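Local coordinates for protein Tni2 (Pseudomonas fluorescens, PDB 6B12) that probably acts as an immunity protein that protects its producer by binding and neutralising Tne2, a toxic NAD(P)-degrading effector of type VI secretion, at residues Q113-M125 / A133-D145. Residues are numbered along the deposited sequence; the frame is centred on the assembly and turned at random.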
loop_
_atom_site.group_PDB
_atom_site.type_symbol
_atom_site.label_atom_id
_atom_site.label_comp_id
_atom_site.label_asym_id
_atom_site.label_seq_id
_atom_site.Cartn_x
_atom_site.Cartn_y
_atom_site.Cartn_z
ATOM N N GLN C 113 4.482 -4.497 6.967
ATOM C CA GLN C 113 4.968 -5.103 8.196
ATOM C C GLN C 113 6.367 -4.578 8.480
ATOM O O GLN C 113 7.256 -4.684 7.628
ATOM C CB GLN C 113 4.966 -6.633 8.091
ATOM C CG GLN C 113 4.786 -7.302 9.437
ATOM C CD GLN C 113 4.852 -8.812 9.371
ATOM O OE1 GLN C 113 4.617 -9.417 8.319
ATOM N NE2 GLN C 113 5.184 -9.436 10.504
ATOM N N PHE C 114 6.551 -4.006 9.661
ATOM C CA PHE C 114 7.846 -3.560 10.149
ATOM C C PHE C 114 8.196 -4.298 11.437
ATOM O O PHE C 114 7.323 -4.891 12.075
ATOM C CB PHE C 114 7.840 -2.043 10.405
ATOM C CG PHE C 114 7.668 -1.221 9.158
ATOM C CD1 PHE C 114 8.759 -0.885 8.384
ATOM C CD2 PHE C 114 6.411 -0.798 8.764
ATOM C CE1 PHE C 114 8.601 -0.124 7.217
ATOM C CE2 PHE C 114 6.228 -0.047 7.588
ATOM C CZ PHE C 114 7.338 0.293 6.825
ATOM N N PRO C 115 9.463 -4.290 11.842
ATOM C CA PRO C 115 9.812 -4.848 13.156
ATOM C C PRO C 115 9.066 -4.139 14.275
ATOM O O PRO C 115 8.913 -2.914 14.265
ATOM C CB PRO C 115 11.328 -4.625 13.258
ATOM C CG PRO C 115 11.749 -3.933 11.996
ATOM C CD PRO C 115 10.644 -4.004 11.009
ATOM N N GLN C 116 8.575 -4.925 15.236
ATOM C CA GLN C 116 7.796 -4.375 16.336
ATOM C C GLN C 116 8.216 -5.033 17.640
ATOM O O GLN C 116 8.696 -6.165 17.660
ATOM C CB GLN C 116 6.285 -4.574 16.131
ATOM C CG GLN C 116 5.719 -3.974 14.858
ATOM C CD GLN C 116 5.712 -2.449 14.884
ATOM O OE1 GLN C 116 5.967 -1.830 15.925
ATOM N NE2 GLN C 116 5.414 -1.840 13.743
ATOM N N VAL C 117 7.997 -4.312 18.744
ATOM C CA VAL C 117 8.276 -4.874 20.064
ATOM C C VAL C 117 7.146 -5.767 20.547
ATOM O O VAL C 117 7.301 -6.464 21.552
ATOM C CB VAL C 117 8.543 -3.746 21.083
ATOM C CG1 VAL C 117 9.445 -2.666 20.473
ATOM C CG2 VAL C 117 7.235 -3.126 21.547
ATOM N N SER C 118 6.011 -5.779 19.852
ATOM C CA SER C 118 4.895 -6.598 20.221
ATOM C C SER C 118 4.231 -7.141 18.967
ATOM O O SER C 118 3.961 -6.370 18.024
ATOM C CB SER C 118 3.868 -5.804 21.028
ATOM O OG SER C 118 2.666 -6.537 21.097
ATOM N N PRO C 119 3.913 -8.437 18.944
ATOM C CA PRO C 119 3.170 -8.993 17.799
ATOM C C PRO C 119 1.780 -8.418 17.655
ATOM O O PRO C 119 1.130 -8.651 16.618
ATOM C CB PRO C 119 3.102 -10.499 18.116
ATOM C CG PRO C 119 4.224 -10.737 19.042
ATOM C CD PRO C 119 4.284 -9.489 19.907
ATOM N N SER C 120 1.282 -7.702 18.662
ATOM C CA SER C 120 -0.051 -7.125 18.555
ATOM C C SER C 120 -0.092 -5.894 17.647
ATOM O O SER C 120 -1.187 -5.448 17.306
ATOM C CB SER C 120 -0.576 -6.727 19.933
ATOM O OG SER C 120 0.201 -5.656 20.473
ATOM N N ILE C 121 1.056 -5.371 17.223
ATOM C CA ILE C 121 1.107 -4.142 16.420
ATOM C C ILE C 121 1.117 -4.499 14.945
ATOM O O ILE C 121 1.910 -5.339 14.511
ATOM C CB ILE C 121 2.346 -3.302 16.773
ATOM C CG1 ILE C 121 2.294 -2.870 18.241
ATOM C CG2 ILE C 121 2.415 -2.052 15.879
ATOM C CD1 ILE C 121 3.614 -2.243 18.774
ATOM N N PHE C 122 0.263 -3.823 14.162
ATOM C CA PHE C 122 0.327 -3.892 12.709
ATOM C C PHE C 122 0.406 -2.469 12.168
ATOM O O PHE C 122 0.231 -1.487 12.902
ATOM C CB PHE C 122 -0.874 -4.651 12.119
ATOM C CG PHE C 122 -2.187 -3.942 12.314
ATOM C CD1 PHE C 122 -2.906 -4.082 13.495
ATOM C CD2 PHE C 122 -2.709 -3.146 11.295
ATOM C CE1 PHE C 122 -4.118 -3.435 13.672
ATOM C CE2 PHE C 122 -3.928 -2.468 11.462
ATOM C CZ PHE C 122 -4.641 -2.615 12.631
ATOM N N THR C 123 0.700 -2.359 10.878
ATOM C CA THR C 123 0.887 -1.059 10.236
ATOM C C THR C 123 -0.068 -0.916 9.066
ATOM O O THR C 123 -0.165 -1.808 8.225
ATOM C CB THR C 123 2.322 -0.909 9.724
ATOM O OG1 THR C 123 3.250 -1.026 10.810
ATOM C CG2 THR C 123 2.508 0.463 9.066
ATOM N N CYS C 124 -0.736 0.238 8.972
ATOM C CA CYS C 124 -1.559 0.519 7.806
ATOM C C CYS C 124 -1.162 1.886 7.276
ATOM O O CYS C 124 -0.894 2.819 8.056
ATOM C CB CYS C 124 -3.044 0.457 8.156
ATOM S SG CYS C 124 -4.159 0.416 6.723
HETATM N N MSE C 125 -1.060 1.970 5.957
HETATM C CA MSE C 125 -0.599 3.185 5.296
HETATM C C MSE C 125 -1.810 4.074 5.056
HETATM O O MSE C 125 -2.818 3.621 4.532
HETATM C CB MSE C 125 0.128 2.831 3.993
HETATM C CG MSE C 125 1.262 1.839 4.183
HETATM SE SE MSE C 125 2.608 2.444 5.481
HETATM C CE MSE C 125 2.996 4.062 4.540
ATOM N N ALA C 133 -0.595 12.997 1.106
ATOM C CA ALA C 133 0.652 12.591 1.741
ATOM C C ALA C 133 0.436 11.289 2.491
ATOM O O ALA C 133 -0.626 11.075 3.083
ATOM C CB ALA C 133 1.160 13.665 2.705
HETATM N N MSE C 134 1.447 10.422 2.461
HETATM C CA MSE C 134 1.335 9.094 3.056
HETATM C C MSE C 134 1.892 9.104 4.463
HETATM O O MSE C 134 2.948 9.704 4.729
HETATM C CB MSE C 134 2.089 8.036 2.235
HETATM C CG MSE C 134 1.660 7.910 0.779
HETATM SE SE MSE C 134 -0.220 7.396 0.618
HETATM C CE MSE C 134 -0.288 5.967 1.943
ATOM N N PHE C 135 1.192 8.427 5.358
ATOM C CA PHE C 135 1.632 8.292 6.732
ATOM C C PHE C 135 1.603 6.825 7.104
ATOM O O PHE C 135 0.660 6.111 6.764
ATOM C CB PHE C 135 0.756 9.079 7.686
ATOM C CG PHE C 135 0.924 10.547 7.543
ATOM C CD1 PHE C 135 0.291 11.227 6.519
ATOM C CD2 PHE C 135 1.735 11.243 8.419
ATOM C CE1 PHE C 135 0.466 12.596 6.362
ATOM C CE2 PHE C 135 1.904 12.614 8.279
ATOM C CZ PHE C 135 1.273 13.284 7.253
ATOM N N ARG C 136 2.646 6.392 7.786
ATOM C CA ARG C 136 2.678 5.067 8.389
ATOM C C ARG C 136 1.983 5.140 9.740
ATOM O O ARG C 136 2.370 5.954 10.599
ATOM C CB ARG C 136 4.125 4.605 8.542
ATOM C CG ARG C 136 4.262 3.426 9.479
ATOM C CD ARG C 136 5.722 3.039 9.624
ATOM N NE ARG C 136 5.891 2.122 10.752
ATOM C CZ ARG C 136 7.058 1.610 11.110
ATOM N NH1 ARG C 136 8.154 1.917 10.414
ATOM N NH2 ARG C 136 7.124 0.784 12.146
ATOM N N VAL C 137 0.947 4.322 9.929
ATOM C CA VAL C 137 0.160 4.318 11.162
ATOM C C VAL C 137 0.299 2.947 11.805
ATOM O O VAL C 137 -0.181 1.943 11.270
ATOM C CB VAL C 137 -1.311 4.671 10.913
ATOM C CG1 VAL C 137 -2.079 4.755 12.261
ATOM C CG2 VAL C 137 -1.413 5.997 10.163
ATOM N N ASP C 138 0.972 2.902 12.942
ATOM C CA ASP C 138 1.106 1.672 13.707
ATOM C C ASP C 138 -0.024 1.603 14.720
ATOM O O ASP C 138 -0.310 2.586 15.410
ATOM C CB ASP C 138 2.459 1.625 14.420
ATOM C CG ASP C 138 3.620 1.333 13.472
ATOM O OD1 ASP C 138 3.426 1.281 12.230
ATOM O OD2 ASP C 138 4.745 1.152 13.965
ATOM N N ILE C 139 -0.649 0.431 14.817
ATOM C CA ILE C 139 -1.878 0.232 15.574
ATOM C C ILE C 139 -1.706 -1.004 16.457
ATOM O O ILE C 139 -1.230 -2.032 15.983
ATOM C CB ILE C 139 -3.081 0.064 14.621
ATOM C CG1 ILE C 139 -3.264 1.356 13.793
ATOM C CG2 ILE C 139 -4.372 -0.274 15.390
ATOM C CD1 ILE C 139 -3.907 1.124 12.428
ATOM N N ASP C 140 -2.072 -0.887 17.732
ATOM C CA ASP C 140 -2.029 -2.011 18.673
ATOM C C ASP C 140 -3.363 -2.738 18.593
ATOM O O ASP C 140 -4.377 -2.254 19.113
ATOM C CB ASP C 140 -1.768 -1.499 20.086
ATOM C CG ASP C 140 -1.658 -2.615 21.120
ATOM O OD1 ASP C 140 -1.781 -3.807 20.761
ATOM O OD2 ASP C 140 -1.432 -2.249 22.291
ATOM N N ALA C 141 -3.376 -3.902 17.949
ATOM C CA ALA C 141 -4.631 -4.642 17.836
ATOM C C ALA C 141 -5.153 -5.127 19.177
ATOM O O ALA C 141 -6.340 -5.452 19.270
ATOM C CB ALA C 141 -4.487 -5.867 16.909
ATOM N N SER C 142 -4.292 -5.269 20.193
ATOM C CA SER C 142 -4.781 -5.761 21.471
ATOM C C SER C 142 -5.625 -4.721 22.198
ATOM O O SER C 142 -6.382 -5.077 23.108
ATOM C CB SER C 142 -3.605 -6.224 22.351
ATOM O OG SER C 142 -2.840 -5.116 22.784
ATOM N N THR C 143 -5.540 -3.445 21.807
ATOM C CA THR C 143 -6.348 -2.403 22.408
ATOM C C THR C 143 -7.214 -1.693 21.404
ATOM O O THR C 143 -8.155 -0.999 21.808
ATOM C CB THR C 143 -5.466 -1.359 23.092
ATOM O OG1 THR C 143 -4.637 -0.734 22.106
ATOM C CG2 THR C 143 -4.597 -2.042 24.149
ATOM N N GLY C 144 -6.924 -1.843 20.117
ATOM C CA GLY C 144 -7.665 -1.130 19.108
ATOM C C GLY C 144 -7.252 0.312 18.963
ATOM O O GLY C 144 -7.970 1.077 18.302
ATOM N N ASP C 145 -6.109 0.706 19.531
ATOM C CA ASP C 145 -5.685 2.096 19.530
ATOM C C ASP C 145 -4.455 2.342 18.665
ATOM O O ASP C 145 -3.560 1.512 18.547
ATOM C CB ASP C 145 -5.409 2.577 20.946
ATOM C CG ASP C 145 -6.674 2.670 21.765
ATOM O OD1 ASP C 145 -7.772 2.761 21.164
ATOM O OD2 ASP C 145 -6.566 2.647 22.992
HETATM O O HOH W 1 9.313 -0.444 13.335
HETATM O O HOH W 2 5.442 0.955 16.391
#
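Arg-136 lays its guanidinium flat on the ring of Phe-114, the planes only 6° apart and CZ 3.8 Å from the ring centroid, a stacked cation-pi pair. An extended side chain, with CG anti to the backbone N (chi1 165°), carries the group across from strand 134-140 to the loop that leads into strand 121-125. In its own plane, NE makes a nearly straight bond to Asp-138 OD1, while NH2 takes OD2 on its syn side: a side-on salt bridge that should fix the rotation of both groups. Thr-123 OG1 donates a hydrogen bond to Asp-138 OD1 (2.7 Å) from the carboxylate face opposite Arg-136 NE, and Gln-116 NE2 donates to Asp-138 OD2 (3.1 Å) from above that plane. A water joins Arg-136 NH2 to Pro-115 O, tying the loop down further.

Met-125, built as selenomethionine, curls at chi2 and chi3 until SE lies 3.9 Å from Arg-136 CA, beside the base of the arginine; Met-125 CB meets Met-134 CE at 3.8 Å.

Ile-139 works on the other face of this antiparallel hairpin. Ile-139 CB sits over the Phe-122 ring, 4.0 Å from its centroid, in a CH-pi contact, and Ile-139 CG2 packs on Phe-122 CE1. Phe-122 and Ile-139 form a hydrogen-bonded pair, with Ile-139 N to Phe-122 O at 2.8 Å.

The two strands are the third and fourth of a five-stranded antiparallel sheet: 102-112 flanks the first, pairing through Thr-123 and Met-125, and 145-152 flanks the second. Strand 78-84 of another sheet packs through Val-82 and Leu-80 on Phe-122 and Ile-139, whereas Phe-114 also touches a polar side chain of the partner protein's chain.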